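Local coordinates for protein interferon alpha/beta receptor 1 (PDB 3WCY) that pairs with a second receptor subunit to bind type I interferons and switch on JAK-STAT signalling inside the cell, at residues Y139-W144 with L174-I179. Numbering follows the deposited sequence.
Sequences YTIRIW and LEVKAI
I141 and V176 stand side by side on the buried face of two antiparallel strands, I141 CG2 meeting V176 CG2 at 3.8 Å, with CD1 of the isoleucine also against both valine methyls. L174 CD1 reaches the same I141 CG2 at 3.6 Å, while both its methyls lie along I143. At the other end Y139 sets CE1 against A178 CB, 3.7 Å away; its CG is anti to the carbonyl carbon (chi1 -51°), which places the CD1-CE1 side of the ring beside A178. Y139, I141 and V176 all touch I120 of strand 116-121 across the interior, evidence that this face lines the core of the second fibronectin type III domain, where Y159 also meets the Y139 ring edge-to-face. With Y139 reduced to an alanine, the space beside A178 would probably be left unfilled and the Y159 ring would lose its edge-to-face partner.

Backbone pairing fixes the register: T140 and K177 exchange two N-H...O bonds, K177 N to T140 O being 3.0 Å, and R142 N donates to E175 O at 2.9 Å, whereas the return bond from E175 N is weak. On the opposite face T140 lies alongside the aliphatic part of K177, and W144 brings its ring edge up to E175 CB. R142 and E175, both largely extended, lie side by side and point the same way, but R142 NH1 to E175 OE1 is a long salt bridge, 3.8 Å, with the guanidinium and carboxylate planes 42° apart. The chemistry thus implies a sheet fastened by main-chain bonds and a greasy inner face, with the outer ion pair probably contributing only loose electrostatic attraction.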
# COMPACT_ATOMS: atom_id res chain seq x y z
N TYR A 139 11.76 -0.67 -0.03
CA TYR A 139 13.07 -1.12 0.46
C TYR A 139 13.39 -2.53 0.00
O TYR A 139 12.48 -3.34 -0.20
CB TYR A 139 13.19 -0.97 2.00
CG TYR A 139 12.82 0.41 2.49
CD1 TYR A 139 13.74 1.45 2.47
CD2 TYR A 139 11.51 0.70 2.91
CE1 TYR A 139 13.39 2.74 2.88
CE2 TYR A 139 11.15 1.98 3.31
CZ TYR A 139 12.09 3.00 3.30
OH TYR A 139 11.74 4.27 3.68
N THR A 140 14.68 -2.81 -0.22
CA THR A 140 15.17 -4.12 -0.64
C THR A 140 16.24 -4.54 0.38
O THR A 140 17.22 -3.82 0.58
CB THR A 140 15.73 -4.09 -2.09
OG1 THR A 140 16.93 -3.32 -2.12
CG2 THR A 140 14.74 -3.55 -3.10
N ILE A 141 16.03 -5.69 1.03
CA ILE A 141 16.94 -6.21 2.05
C ILE A 141 17.76 -7.37 1.51
O ILE A 141 17.22 -8.24 0.83
CB ILE A 141 16.22 -6.63 3.37
CG1 ILE A 141 14.82 -5.98 3.61
CG2 ILE A 141 17.14 -6.57 4.59
CD1 ILE A 141 14.77 -4.50 3.98
N ARG A 142 19.07 -7.38 1.85
CA ARG A 142 20.02 -8.43 1.49
C ARG A 142 20.56 -9.04 2.79
O ARG A 142 21.09 -8.32 3.63
CB ARG A 142 21.17 -7.87 0.66
CG ARG A 142 20.90 -7.79 -0.83
CD ARG A 142 22.16 -7.34 -1.54
NE ARG A 142 21.96 -7.12 -2.97
CZ ARG A 142 22.76 -6.38 -3.74
NH1 ARG A 142 23.82 -5.77 -3.21
NH2 ARG A 142 22.50 -6.23 -5.03
N ILE A 143 20.41 -10.36 2.94
CA ILE A 143 20.86 -11.13 4.10
C ILE A 143 21.70 -12.35 3.67
O ILE A 143 21.40 -13.00 2.66
CB ILE A 143 19.67 -11.48 5.06
CG1 ILE A 143 20.14 -12.01 6.43
CG2 ILE A 143 18.62 -12.40 4.40
CD1 ILE A 143 19.08 -12.08 7.57
N TRP A 144 22.76 -12.62 4.43
CA TRP A 144 23.68 -13.75 4.24
C TRP A 144 24.39 -14.01 5.56
O TRP A 144 24.43 -13.10 6.40
CB TRP A 144 24.72 -13.42 3.15
CG TRP A 144 25.64 -12.29 3.51
CD1 TRP A 144 26.85 -12.39 4.14
CD2 TRP A 144 25.40 -10.89 3.32
NE1 TRP A 144 27.37 -11.14 4.36
CE2 TRP A 144 26.52 -10.20 3.83
CE3 TRP A 144 24.35 -10.15 2.75
CZ2 TRP A 144 26.62 -8.81 3.79
CZ3 TRP A 144 24.46 -8.77 2.69
CH2 TRP A 144 25.58 -8.11 3.22
N LEU A 174 23.46 -7.80 7.12
CA LEU A 174 22.38 -7.11 6.40
C LEU A 174 22.78 -5.86 5.62
O LEU A 174 23.74 -5.17 5.98
CB LEU A 174 21.26 -6.74 7.39
CG LEU A 174 20.25 -7.80 7.87
CD1 LEU A 174 19.42 -8.33 6.75
CD2 LEU A 174 20.87 -8.88 8.75
N GLU A 175 21.99 -5.55 4.57
CA GLU A 175 22.14 -4.40 3.68
C GLU A 175 20.75 -3.96 3.18
O GLU A 175 20.04 -4.76 2.55
CB GLU A 175 23.08 -4.74 2.51
CG GLU A 175 24.25 -3.78 2.38
CD GLU A 175 25.15 -3.95 1.16
OE1 GLU A 175 24.86 -4.83 0.32
OE2 GLU A 175 26.13 -3.18 1.05
N VAL A 176 20.34 -2.71 3.49
CA VAL A 176 19.03 -2.16 3.11
C VAL A 176 19.18 -0.99 2.15
O VAL A 176 19.89 -0.03 2.44
CB VAL A 176 18.16 -1.78 4.35
CG1 VAL A 176 16.79 -1.25 3.95
CG2 VAL A 176 18.01 -2.96 5.31
N LYS A 177 18.48 -1.08 1.02
CA LYS A 177 18.44 -0.08 -0.05
C LYS A 177 17.07 0.63 -0.04
O LYS A 177 16.03 -0.03 0.03
CB LYS A 177 18.68 -0.78 -1.40
CG LYS A 177 18.82 0.12 -2.62
CD LYS A 177 18.98 -0.72 -3.88
CE LYS A 177 19.68 0.01 -5.02
NZ LYS A 177 21.15 0.10 -4.82
N ALA A 178 17.08 1.97 -0.12
CA ALA A 178 15.85 2.75 -0.20
C ALA A 178 15.61 3.07 -1.67
O ALA A 178 16.49 3.59 -2.35
CB ALA A 178 15.96 4.04 0.60
N ILE A 179 14.44 2.69 -2.18
CA ILE A 179 14.12 2.96 -3.58
C ILE A 179 12.86 3.79 -3.75
O ILE A 179 11.92 3.63 -2.97
CB ILE A 179 14.16 1.69 -4.48
CG1 ILE A 179 13.36 0.51 -3.88
CG2 ILE A 179 15.61 1.30 -4.78
CD1 ILE A 179 12.89 -0.55 -4.91